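Local coordinates for protein putative poly(3-hydroxybutyrate) depolymerase LpqC (Bordetella parapertussis 12822, PDB 3D0K) that is a putative poly(3-hydroxybutyrate) depolymerase, a hydrolase that probably cleaves ester bonds with a serine nucleophile in an alpha/beta-hydrolase fold, at residues T170-G175 / T209-D214; R240-Y245 / L263-G268. One frame throughout, in Å; residues are numbered along the deposited sequence.

Contact 1 (T170-G175 / T209-D214); sequences TAANPG and TILAGD. With SO4 (sulfate ion), chain E.
Asn173 OD1 is gripped by two donors: the backbone N-H of Gly213, 3.0 Å from OD1, and a water 2.8 Å from OD1. The Gly213 bond is nearly straight (171° at the hydrogen) and lies in the carbonyl plane, on a lone pair of the amide oxygen. The same water also donates to Gly213 O, so the amide is tied to both polar backbone atoms of one glycine. With chi1 at -61°, CG sits beside the residue's own backbone N, which swings OD1 over to the 209-213 strand just where the main chain of 170-172 turns off. Asn173 N, meanwhile, donates to Leu211 O at 2.8 Å, the last rung of the parallel ladder. Before it come Ala171 N to Thr209 O and Leu211 N to Ala171 O, the latter 2.8 Å long with its donor tilted 28° from the carbonyl plane.

On the face shared by Thr170, Ala172, Thr209 and Leu211, the two threonines stand side by side and point the same way. Thr170 OG1 and Thr209 OG1, 3.9 Å apart, are bridged by a water. Thr170 CG2 packs against Leu211 CB at 3.7 Å.

Past the strand end, Gly175 N makes a weak bond to a sulfate, probably from the crystallisation liquor, which Gln152 and Arg237 also hold. These two strands are neighbours in a beta-alpha-beta unit connected through helix 197-205. Helix 273-286 covers the Thr170 and Leu211 face with Trp284, Met276 and Leu283, helix 237-255 lies against Ile210 and Ala212, and strands 142-147 and 262-266 extend the sheet beyond the pair.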
loop_
_atom_site.group_PDB
_atom_site.type_symbol
_atom_site.label_atom_id
_atom_site.label_comp_id
_atom_site.label_asym_id
_atom_site.label_seq_id
_atom_site.Cartn_x
_atom_site.Cartn_y
_atom_site.Cartn_z
ATOM N N THR A 170 -1.342 6.344 0.768
ATOM C CA THR A 170 0.041 6.760 0.970
ATOM C C THR A 170 1.015 5.614 0.675
ATOM O O THR A 170 0.905 4.519 1.242
ATOM C CB THR A 170 0.236 7.223 2.391
ATOM O OG1 THR A 170 -0.545 8.392 2.602
ATOM C CG2 THR A 170 1.743 7.538 2.655
ATOM N N ALA A 171 2.012 5.893 -0.184
ATOM C CA ALA A 171 3.050 4.931 -0.425
ATOM C C ALA A 171 4.324 5.492 0.192
ATOM O O ALA A 171 4.739 6.602 -0.125
ATOM C CB ALA A 171 3.243 4.695 -1.938
ATOM N N ALA A 172 4.905 4.758 1.126
ATOM C CA ALA A 172 5.974 5.299 1.911
ATOM C C ALA A 172 7.312 4.602 1.561
ATOM O O ALA A 172 7.393 3.371 1.606
ATOM C CB ALA A 172 5.638 5.133 3.411
ATOM N N ASN A 173 8.360 5.359 1.266
ATOM C CA ASN A 173 9.684 4.739 0.924
ATOM C C ASN A 173 9.629 3.512 -0.010
ATOM O O ASN A 173 10.265 2.511 0.287
ATOM C CB ASN A 173 10.517 4.345 2.198
ATOM C CG ASN A 173 10.848 5.547 3.084
ATOM O OD1 ASN A 173 10.912 6.678 2.593
ATOM N ND2 ASN A 173 10.974 5.314 4.419
ATOM N N PRO A 174 8.857 3.549 -1.121
ATOM C CA PRO A 174 9.020 2.421 -2.055
ATOM C C PRO A 174 10.478 2.290 -2.528
ATOM O O PRO A 174 11.119 3.324 -2.776
ATOM C CB PRO A 174 8.140 2.824 -3.270
ATOM C CG PRO A 174 7.089 3.760 -2.662
ATOM C CD PRO A 174 7.867 4.543 -1.616
ATOM N N GLY A 175 10.958 1.043 -2.723
ATOM C CA GLY A 175 12.336 0.819 -3.206
ATOM C C GLY A 175 12.516 1.309 -4.651
ATOM O O GLY A 175 13.585 1.779 -5.002
ATOM N N THR A 209 -0.430 10.315 -1.587
ATOM C CA THR A 209 0.777 10.870 -0.943
ATOM C C THR A 209 1.937 9.908 -1.201
ATOM O O THR A 209 1.844 8.687 -0.966
ATOM C CB THR A 209 0.603 11.019 0.592
ATOM O OG1 THR A 209 -0.536 11.827 0.856
ATOM C CG2 THR A 209 1.823 11.658 1.256
ATOM N N ILE A 210 3.044 10.473 -1.660
ATOM C CA ILE A 210 4.287 9.765 -1.676
ATOM C C ILE A 210 5.014 10.227 -0.453
ATOM O O ILE A 210 5.352 11.422 -0.350
ATOM C CB ILE A 210 5.092 10.089 -2.920
ATOM C CG1 ILE A 210 4.266 9.701 -4.175
ATOM C CG2 ILE A 210 6.490 9.448 -2.818
ATOM C CD1 ILE A 210 4.766 10.561 -5.439
ATOM N N LEU A 211 5.216 9.315 0.514
ATOM C CA LEU A 211 5.814 9.724 1.793
ATOM C C LEU A 211 7.265 9.243 1.809
ATOM O O LEU A 211 7.525 8.018 1.753
ATOM C CB LEU A 211 5.068 9.147 2.969
ATOM C CG LEU A 211 5.272 9.656 4.387
ATOM C CD1 LEU A 211 4.897 11.165 4.563
ATOM C CD2 LEU A 211 4.414 8.824 5.395
ATOM N N ALA A 212 8.183 10.196 1.863
ATOM C CA ALA A 212 9.613 9.889 1.650
ATOM C C ALA A 212 10.479 10.389 2.819
ATOM O O ALA A 212 10.533 11.589 3.077
ATOM C CB ALA A 212 10.087 10.465 0.292
ATOM N N GLY A 213 11.167 9.476 3.512
ATOM C CA GLY A 213 12.093 9.875 4.577
ATOM C C GLY A 213 13.338 10.427 3.941
ATOM O O GLY A 213 13.902 9.815 3.011
ATOM N N ASP A 214 13.787 11.600 4.393
ATOM C CA ASP A 214 14.961 12.221 3.774
ATOM C C ASP A 214 16.303 11.651 4.221
ATOM O O ASP A 214 17.362 12.052 3.726
ATOM C CB ASP A 214 14.906 13.757 3.841
ATOM C CG ASP A 214 15.176 14.329 5.237
ATOM O OD1 ASP A 214 15.575 13.585 6.175
ATOM O OD2 ASP A 214 14.990 15.567 5.377
HETATM S S SO4 E . 12.115 -2.217 -1.119
HETATM O O1 SO4 E . 10.876 -1.543 -1.512
HETATM O O2 SO4 E . 12.521 -3.042 -2.267
HETATM O O3 SO4 E . 13.214 -1.351 -0.802
HETATM O O4 SO4 E . 11.913 -3.212 -0.087
HETATM O O HOH W 1 -2.749 10.275 1.705
HETATM O O HOH W 2 12.574 8.102 0.884
#

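Contact 2 (R240-Y245 / L263-G268)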
loop_
_atom_site.group_PDB
_atom_site.type_symbol
_atom_site.label_atom_id
_atom_site.label_comp_id
_atom_site.label_asym_id
_atom_site.label_seq_id
_atom_site.Cartn_x
_atom_site.Cartn_y
_atom_site.Cartn_z
ATOM N N ARG A 240 14.594 8.325 -5.597
ATOM C CA ARG A 240 13.619 7.694 -6.462
ATOM C C ARG A 240 12.228 8.251 -6.254
ATOM O O ARG A 240 11.434 8.344 -7.225
ATOM C CB ARG A 240 13.615 6.177 -6.274
ATOM C CG ARG A 240 14.940 5.607 -6.631
ATOM C CD ARG A 240 15.024 4.075 -6.521
ATOM N NE ARG A 240 16.406 3.681 -6.806
ATOM C CZ ARG A 240 16.923 2.474 -6.574
ATOM N NH1 ARG A 240 16.181 1.518 -6.041
ATOM N NH2 ARG A 240 18.198 2.224 -6.842
ATOM N N ALA A 241 11.908 8.580 -5.002
ATOM C CA ALA A 241 10.612 9.194 -4.659
ATOM C C ALA A 241 10.428 10.524 -5.420
ATOM O O ALA A 241 9.401 10.771 -6.052
ATOM C CB ALA A 241 10.515 9.427 -3.119
ATOM N N ARG A 242 11.472 11.343 -5.461
ATOM C CA ARG A 242 11.418 12.628 -6.175
ATOM C C ARG A 242 11.304 12.417 -7.686
ATOM O O ARG A 242 10.606 13.156 -8.382
ATOM C CB ARG A 242 12.690 13.461 -5.916
ATOM C CG ARG A 242 13.011 13.725 -4.444
ATOM C CD ARG A 242 13.784 15.104 -4.316
ATOM N NE ARG A 242 12.745 16.134 -4.201
ATOM C CZ ARG A 242 12.372 16.745 -3.072
ATOM N NH1 ARG A 242 11.378 17.632 -3.109
ATOM N NH2 ARG A 242 12.992 16.504 -1.914
ATOM N N HIS A 243 11.990 11.401 -8.175
ATOM C CA HIS A 243 11.983 11.040 -9.591
ATOM C C HIS A 243 10.543 10.648 -9.977
ATOM O O HIS A 243 10.054 11.105 -11.011
ATOM C CB HIS A 243 12.965 9.899 -9.818
ATOM C CG HIS A 243 13.145 9.497 -11.252
ATOM N ND1 HIS A 243 12.314 8.589 -11.877
ATOM C CD2 HIS A 243 14.075 9.844 -12.170
ATOM C CE1 HIS A 243 12.718 8.404 -13.129
ATOM N NE2 HIS A 243 13.784 9.156 -13.335
ATOM N N TYR A 244 9.892 9.807 -9.168
ATOM C CA TYR A 244 8.517 9.358 -9.457
ATOM C C TYR A 244 7.529 10.519 -9.509
ATOM O O TYR A 244 6.719 10.648 -10.454
ATOM C CB TYR A 244 8.072 8.327 -8.399
ATOM C CG TYR A 244 6.701 7.745 -8.597
ATOM C CD1 TYR A 244 6.364 6.986 -9.751
ATOM C CD2 TYR A 244 5.739 7.871 -7.568
ATOM C CE1 TYR A 244 5.056 6.416 -9.877
ATOM C CE2 TYR A 244 4.502 7.277 -7.685
ATOM C CZ TYR A 244 4.179 6.562 -8.843
ATOM O OH TYR A 244 2.923 5.973 -8.912
ATOM N N TYR A 245 7.601 11.343 -8.478
ATOM C CA TYR A 245 6.803 12.555 -8.400
ATOM C C TYR A 245 6.929 13.439 -9.651
ATOM O O TYR A 245 5.938 13.832 -10.242
ATOM C CB TYR A 245 7.111 13.329 -7.127
ATOM C CG TYR A 245 6.265 14.577 -7.000
ATOM C CD1 TYR A 245 4.912 14.497 -6.641
ATOM C CD2 TYR A 245 6.812 15.838 -7.246
ATOM C CE1 TYR A 245 4.149 15.664 -6.506
ATOM C CE2 TYR A 245 6.030 17.004 -7.133
ATOM C CZ TYR A 245 4.727 16.895 -6.754
ATOM O OH TYR A 245 3.972 18.040 -6.644
ATOM N N LEU A 263 4.011 14.995 -2.824
ATOM C CA LEU A 263 5.262 14.501 -2.278
ATOM C C LEU A 263 5.473 15.060 -0.865
ATOM O O LEU A 263 5.605 16.277 -0.673
ATOM C CB LEU A 263 6.438 14.871 -3.199
ATOM C CG LEU A 263 7.822 14.426 -2.666
ATOM C CD1 LEU A 263 7.949 12.877 -2.634
ATOM C CD2 LEU A 263 9.021 15.012 -3.452
ATOM N N GLN A 264 5.498 14.195 0.131
ATOM C CA GLN A 264 5.657 14.682 1.502
ATOM C C GLN A 264 6.970 14.166 2.060
ATOM O O GLN A 264 7.112 12.978 2.299
ATOM C CB GLN A 264 4.455 14.212 2.364
ATOM C CG GLN A 264 4.647 14.532 3.846
ATOM C CD GLN A 264 4.622 16.021 4.117
ATOM O OE1 GLN A 264 5.649 16.645 4.468
ATOM N NE2 GLN A 264 3.444 16.609 3.972
ATOM N N VAL A 265 7.974 15.036 2.206
ATOM C CA VAL A 265 9.240 14.603 2.742
ATOM C C VAL A 265 9.138 14.550 4.253
ATOM O O VAL A 265 8.626 15.478 4.872
ATOM C CB VAL A 265 10.348 15.585 2.334
ATOM C CG1 VAL A 265 11.703 15.145 2.907
ATOM C CG2 VAL A 265 10.379 15.670 0.781
ATOM N N VAL A 266 9.630 13.482 4.854
ATOM C CA VAL A 266 9.731 13.388 6.313
ATOM C C VAL A 266 11.176 13.702 6.796
ATOM O O VAL A 266 12.097 12.917 6.583
ATOM C CB VAL A 266 9.251 12.011 6.821
ATOM C CG1 VAL A 266 9.147 12.002 8.344
ATOM C CG2 VAL A 266 7.897 11.654 6.241
ATOM N N PRO A 267 11.371 14.855 7.474
ATOM C CA PRO A 267 12.729 15.193 7.871
ATOM C C PRO A 267 13.245 14.288 9.002
ATOM O O PRO A 267 12.544 14.058 10.020
ATOM C CB PRO A 267 12.636 16.671 8.312
ATOM C CG PRO A 267 11.179 17.060 8.287
ATOM C CD PRO A 267 10.372 15.844 7.916
ATOM N N GLY A 268 14.441 13.752 8.794
ATOM C CA GLY A 268 15.157 12.991 9.824
ATOM C C GLY A 268 14.746 11.534 10.019
ATOM O O GLY A 268 15.196 10.902 10.956
HETATM O O HOH W 3 3.862 17.711 -3.557
#
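Helix 240-245 runs nearly antiparallel to strand 263-266, at 166° between their directions, with the two axes 9.7 Å apart at closest approach. Leu263 gives the largest share of the buried surface, and three residues of the helix meet it. Its CB lies over one face of the Tyr245 ring, 3.9 Å from the ring centroid and 17° off the normal, a CH-pi contact displaced toward the ring's rim. At the same ring, Tyr245 CE1 comes to 3.7 Å from Leu263 N. That amide donates to a water 2.8 Å from Leu263 N, and the water is weakly bonded in turn to Tyr245 OH.

The leucine's other end reaches Arg242. Leu263 CD2 sits over one face of the guanidinium, 3.5 Å from Arg242 NH1, while Leu263 CD1 leans on Ala241 CB at 4.3 Å. A bend at chi3 (87°) turns the guanidinium toward the side-chain ends of Leu263 and Val265, so that Arg242 NH2 also approaches Val265 CG2 at 3.8 Å, obliquely to the guanidinium plane. The charged group thus lies with one face on Leu263 and merely brushes Val265.

This is helix-on-sheet packing at the margin of an alpha/beta sandwich: 262-266 is the outermost strand, bonded along its inner side to 209-213, and helix 273-286 packs against Gln264 and Val266 from the other face.

Both contacts reach the same end of the sheet, contact 1 within it and contact 2 between its edge strand and a helix, with centres 6 Å apart. Strand 209-213 of contact 1 pairs with strand 262-266 of contact 2, where Ala212 O lies 2.7 Å from Val266 N, a probable hydrogen bond. A second tie runs from the helix: Arg240 NH1 stands 2.8 Å from Gly175 O, so contact 2's helix reaches the loop that meets the sulfate. Beyond the strand ends, Asp214 OD1 accepts a hydrogen bond from Gly268 N. Both strands lead into loops carrying members of a likely Ser148-Asp216-His271 triad. Asn173 touches Asp216 and His271, which places contact 1 beside the probable active site.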